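Long-range contact in prohead core protein protease (Enterobacteria phage T4, PDB 5JBL), which acts as a pentameric serine protease of the inner prohead core, activated by self-cleavage, that processes prohead proteins and so makes space for the phage DNA: residues Tyr88-Leu102 / Asp111-Trp123. The protein carries 3 engineered substitutions. Residues are numbered along the deposited sequence; the frame is centred on the assembly and turned at random.
Sequences YINEQVLTKQALGEL and DPMQAAIIIEDMW
Gly100 sits opposite a classic beta bulge formed by Ala116 and Ile117, where short strand 99-101 pairs antiparallel with strand 115-123. Gly100 O accepts from both bulge nitrogens. Ala116 N lies in its carbonyl plane at 2.7 Å, while Ile117 N comes from above that plane. Ile117 fills the hollow at the glycine: with CG1 set between backbone N and carbonyl carbon (chi1 60°), its CD1 rests 3.7 Å from Gly100 N. Leu99 projects from the other side of the sheet. Its two methyls spread along that face, CD2 against Ile118 CB and CD1 toward the CB atoms of Ala115 and Pro112.

Beyond the strand pair, the end of the helix, residues 88-93, lies over strand 115-123, their axes 9.7 Å apart at the closest. Val93 is the central bump. Its CG1 drops onto the backbone of Glu120, and its CG2 touches Ile119 CG2. Ile119 also closes on Ala98, CB to CB at 3.9 Å, and extends CD1 to Tyr88 OH. Met122 bends at chi3 (77°) and brings SD to the edge of the Tyr88 ring, 3.7 Å from CE1, a Met-aromatic contact. The Tyr88 hydroxyl is hydrogen-bonded to Gly185. Water 1 bridges the two segments, donating to Val93 O and Ile119 O.

At the far end, Glu101 reaches back over the turn before the strand. Its side chain is about 7 Å from that of Ala104, an active-site position altered in this structure. Arg107 and Arg161 form salt bridges with Glu101 OE2. The extended Glu101 chain passes Gln114, whose CB lies 3.7 Å from Glu101 OE1. Asp111 N meets Glu101 OE2 from above the carboxylate plane at 2.8 Å, with an N-H...O angle of 165°.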
# COMPACT_ATOMS: atom_id res chain seq x y z
N TYR C 88 -19.35 11.87 -23.80
CA TYR C 88 -18.40 11.05 -23.08
C TYR C 88 -17.63 10.14 -24.02
O TYR C 88 -16.41 9.93 -23.84
CB TYR C 88 -19.14 10.26 -22.00
CG TYR C 88 -18.28 9.32 -21.20
CD1 TYR C 88 -18.20 7.97 -21.54
CD2 TYR C 88 -17.55 9.77 -20.12
CE1 TYR C 88 -17.41 7.09 -20.81
CE2 TYR C 88 -16.77 8.90 -19.38
CZ TYR C 88 -16.71 7.56 -19.73
OH TYR C 88 -15.94 6.67 -18.98
N ILE C 89 -18.30 9.58 -25.03
CA ILE C 89 -17.61 8.78 -26.04
C ILE C 89 -16.58 9.63 -26.77
O ILE C 89 -15.43 9.22 -26.96
CB ILE C 89 -18.60 8.14 -27.03
CG1 ILE C 89 -19.42 7.03 -26.35
CG2 ILE C 89 -17.87 7.59 -28.25
CD1 ILE C 89 -20.63 6.53 -27.17
N ASN C 90 -16.96 10.85 -27.16
CA ASN C 90 -16.02 11.70 -27.90
C ASN C 90 -14.89 12.21 -27.01
O ASN C 90 -13.75 12.32 -27.46
CB ASN C 90 -16.76 12.87 -28.53
CG ASN C 90 -17.58 12.45 -29.72
OD1 ASN C 90 -17.26 11.46 -30.39
ND2 ASN C 90 -18.65 13.19 -30.00
N GLU C 91 -15.20 12.55 -25.76
CA GLU C 91 -14.21 13.18 -24.89
C GLU C 91 -13.32 12.16 -24.18
O GLU C 91 -12.16 12.46 -23.90
CB GLU C 91 -14.92 14.05 -23.87
CG GLU C 91 -15.48 15.34 -24.46
CD GLU C 91 -16.52 16.01 -23.57
OE1 GLU C 91 -17.47 16.62 -24.11
OE2 GLU C 91 -16.39 15.92 -22.33
N GLN C 92 -13.83 10.97 -23.88
CA GLN C 92 -13.05 10.05 -23.05
C GLN C 92 -12.81 8.70 -23.69
O GLN C 92 -11.68 8.20 -23.68
CB GLN C 92 -13.72 9.87 -21.69
CG GLN C 92 -13.72 11.12 -20.82
CD GLN C 92 -13.86 10.80 -19.35
OE1 GLN C 92 -13.28 9.82 -18.86
NE2 GLN C 92 -14.63 11.62 -18.63
N VAL C 93 -13.85 8.06 -24.25
CA VAL C 93 -13.67 6.70 -24.76
C VAL C 93 -12.74 6.70 -25.96
O VAL C 93 -11.72 6.00 -25.96
CB VAL C 93 -15.03 6.07 -25.10
CG1 VAL C 93 -14.83 4.66 -25.66
CG2 VAL C 93 -15.94 6.05 -23.86
N LEU C 94 -13.05 7.50 -26.98
CA LEU C 94 -12.25 7.51 -28.20
C LEU C 94 -10.86 8.12 -28.00
O LEU C 94 -9.96 7.88 -28.81
CB LEU C 94 -13.01 8.26 -29.31
CG LEU C 94 -14.30 7.53 -29.71
CD1 LEU C 94 -15.07 8.27 -30.83
CD2 LEU C 94 -13.99 6.08 -30.10
N THR C 95 -10.68 8.94 -26.97
CA THR C 95 -9.37 9.51 -26.66
C THR C 95 -8.55 8.62 -25.72
O THR C 95 -7.44 9.01 -25.35
CB THR C 95 -9.54 10.90 -26.03
OG1 THR C 95 -10.27 10.77 -24.81
CG2 THR C 95 -10.31 11.83 -26.98
N LYS C 96 -9.08 7.45 -25.36
CA LYS C 96 -8.39 6.46 -24.52
C LYS C 96 -8.17 6.99 -23.09
O LYS C 96 -7.16 6.71 -22.47
CB LYS C 96 -7.07 6.03 -25.15
CG LYS C 96 -7.20 5.46 -26.57
CD LYS C 96 -8.16 4.29 -26.60
CE LYS C 96 -8.20 3.64 -27.97
NZ LYS C 96 -9.15 2.48 -28.00
N GLN C 97 -9.15 7.74 -22.57
CA GLN C 97 -9.09 8.32 -21.24
C GLN C 97 -10.19 7.81 -20.31
O GLN C 97 -10.30 8.30 -19.18
CB GLN C 97 -9.17 9.85 -21.31
CG GLN C 97 -8.04 10.59 -22.02
CD GLN C 97 -6.81 10.80 -21.15
OE1 GLN C 97 -6.74 10.34 -20.01
NE2 GLN C 97 -5.84 11.55 -21.67
N ALA C 98 -11.02 6.85 -20.75
CA ALA C 98 -12.25 6.50 -20.03
C ALA C 98 -11.98 5.46 -18.94
O ALA C 98 -12.50 4.35 -18.95
CB ALA C 98 -13.32 6.04 -21.01
N LEU C 99 -11.15 5.87 -17.98
CA LEU C 99 -10.81 5.06 -16.83
C LEU C 99 -11.96 5.01 -15.82
O LEU C 99 -12.81 5.91 -15.74
CB LEU C 99 -9.56 5.61 -16.14
CG LEU C 99 -8.34 5.74 -17.06
CD1 LEU C 99 -7.14 6.34 -16.34
CD2 LEU C 99 -8.00 4.36 -17.62
N GLY C 100 -11.97 3.93 -15.03
CA GLY C 100 -12.86 3.85 -13.89
C GLY C 100 -12.14 3.18 -12.74
O GLY C 100 -11.09 2.58 -12.92
N GLU C 101 -12.74 3.27 -11.55
CA GLU C 101 -12.10 2.86 -10.31
C GLU C 101 -12.83 1.67 -9.70
O GLU C 101 -13.86 1.23 -10.19
CB GLU C 101 -12.06 4.03 -9.33
CG GLU C 101 -11.36 5.27 -9.90
CD GLU C 101 -11.26 6.45 -8.92
OE1 GLU C 101 -11.21 6.23 -7.69
OE2 GLU C 101 -11.22 7.62 -9.39
N LEU C 102 -12.26 1.16 -8.62
CA LEU C 102 -12.90 0.15 -7.79
C LEU C 102 -13.42 0.88 -6.56
O LEU C 102 -12.63 1.49 -5.84
CB LEU C 102 -11.92 -0.96 -7.42
CG LEU C 102 -12.37 -2.08 -6.47
CD1 LEU C 102 -13.61 -2.76 -7.03
CD2 LEU C 102 -11.25 -3.10 -6.31
N ASP C 111 -9.22 9.09 -10.61
CA ASP C 111 -7.84 9.21 -10.19
C ASP C 111 -7.06 8.09 -10.86
O ASP C 111 -7.29 6.92 -10.53
CB ASP C 111 -7.75 9.11 -8.66
CG ASP C 111 -6.32 9.10 -8.13
OD1 ASP C 111 -5.36 8.99 -8.92
OD2 ASP C 111 -6.17 9.16 -6.89
N PRO C 112 -6.15 8.39 -11.79
CA PRO C 112 -5.50 7.30 -12.54
C PRO C 112 -4.67 6.37 -11.66
O PRO C 112 -4.46 5.21 -12.04
CB PRO C 112 -4.63 8.04 -13.58
CG PRO C 112 -4.40 9.40 -12.98
CD PRO C 112 -5.71 9.71 -12.25
N MET C 113 -4.20 6.85 -10.50
CA MET C 113 -3.55 5.95 -9.54
C MET C 113 -4.52 4.92 -8.97
O MET C 113 -4.07 3.89 -8.46
CB MET C 113 -2.91 6.76 -8.41
CG MET C 113 -1.38 6.86 -8.45
SD MET C 113 -0.48 5.32 -8.22
CE MET C 113 -1.16 4.80 -6.65
N GLN C 114 -5.82 5.19 -9.02
CA GLN C 114 -6.82 4.29 -8.48
C GLN C 114 -7.63 3.59 -9.55
O GLN C 114 -8.57 2.83 -9.24
CB GLN C 114 -7.73 5.06 -7.52
CG GLN C 114 -6.97 5.59 -6.29
CD GLN C 114 -7.88 6.20 -5.23
OE1 GLN C 114 -8.68 5.49 -4.61
NE2 GLN C 114 -7.78 7.51 -5.03
N ALA C 115 -7.25 3.76 -10.81
CA ALA C 115 -8.00 3.18 -11.92
C ALA C 115 -7.92 1.66 -11.89
O ALA C 115 -6.87 1.07 -11.62
CB ALA C 115 -7.45 3.73 -13.24
N ALA C 116 -9.07 1.02 -12.15
CA ALA C 116 -9.14 -0.42 -12.24
C ALA C 116 -9.63 -0.93 -13.59
O ALA C 116 -9.38 -2.10 -13.91
CB ALA C 116 -10.03 -0.98 -11.11
N ILE C 117 -10.32 -0.10 -14.39
CA ILE C 117 -10.85 -0.52 -15.68
C ILE C 117 -10.69 0.62 -16.67
O ILE C 117 -10.52 1.78 -16.29
CB ILE C 117 -12.35 -0.91 -15.63
CG1 ILE C 117 -13.21 0.25 -15.15
CG2 ILE C 117 -12.57 -2.07 -14.72
CD1 ILE C 117 -13.90 1.00 -16.31
N ILE C 118 -10.77 0.28 -17.95
CA ILE C 118 -10.85 1.28 -19.00
C ILE C 118 -11.95 0.87 -19.96
O ILE C 118 -12.00 -0.28 -20.41
CB ILE C 118 -9.50 1.49 -19.71
CG1 ILE C 118 -9.62 2.59 -20.76
CG2 ILE C 118 -8.96 0.16 -20.31
CD1 ILE C 118 -8.29 3.10 -21.30
N ILE C 119 -12.84 1.81 -20.28
CA ILE C 119 -13.94 1.55 -21.20
C ILE C 119 -13.43 1.65 -22.63
O ILE C 119 -12.87 2.67 -23.02
CB ILE C 119 -15.10 2.53 -20.96
CG1 ILE C 119 -15.73 2.27 -19.59
CG2 ILE C 119 -16.14 2.45 -22.12
CD1 ILE C 119 -16.90 3.18 -19.23
N GLU C 120 -13.63 0.58 -23.42
CA GLU C 120 -13.19 0.54 -24.81
C GLU C 120 -14.28 0.88 -25.80
O GLU C 120 -13.96 1.31 -26.92
CB GLU C 120 -12.65 -0.86 -25.17
CG GLU C 120 -11.59 -1.34 -24.22
CD GLU C 120 -10.80 -2.51 -24.78
OE1 GLU C 120 -11.36 -3.28 -25.60
OE2 GLU C 120 -9.63 -2.66 -24.40
N ASP C 121 -15.54 0.71 -25.44
CA ASP C 121 -16.62 0.95 -26.40
C ASP C 121 -17.92 1.04 -25.63
O ASP C 121 -18.08 0.42 -24.57
CB ASP C 121 -16.69 -0.16 -27.46
CG ASP C 121 -17.40 0.30 -28.74
OD1 ASP C 121 -17.39 -0.47 -29.73
OD2 ASP C 121 -17.96 1.42 -28.77
N MET C 122 -18.83 1.84 -26.15
CA MET C 122 -20.18 1.95 -25.59
C MET C 122 -21.14 2.03 -26.75
O MET C 122 -20.80 2.56 -27.81
CB MET C 122 -20.36 3.17 -24.67
CG MET C 122 -19.55 3.11 -23.39
SD MET C 122 -19.68 4.59 -22.36
CE MET C 122 -21.29 4.36 -21.64
N TRP C 123 -22.34 1.47 -26.57
CA TRP C 123 -23.32 1.51 -27.64
C TRP C 123 -24.71 1.40 -27.03
O TRP C 123 -24.86 1.00 -25.87
CB TRP C 123 -23.07 0.41 -28.69
CG TRP C 123 -23.15 -1.01 -28.16
CD1 TRP C 123 -24.22 -1.85 -28.26
CD2 TRP C 123 -22.11 -1.76 -27.50
NE1 TRP C 123 -23.92 -3.07 -27.68
CE2 TRP C 123 -22.64 -3.03 -27.21
CE3 TRP C 123 -20.80 -1.46 -27.13
CZ2 TRP C 123 -21.89 -4.02 -26.56
CZ3 TRP C 123 -20.06 -2.44 -26.47
CH2 TRP C 123 -20.61 -3.70 -26.19
O HOH W 1 -11.08 4.69 -23.49
O HOH W 2 -9.89 1.83 -7.21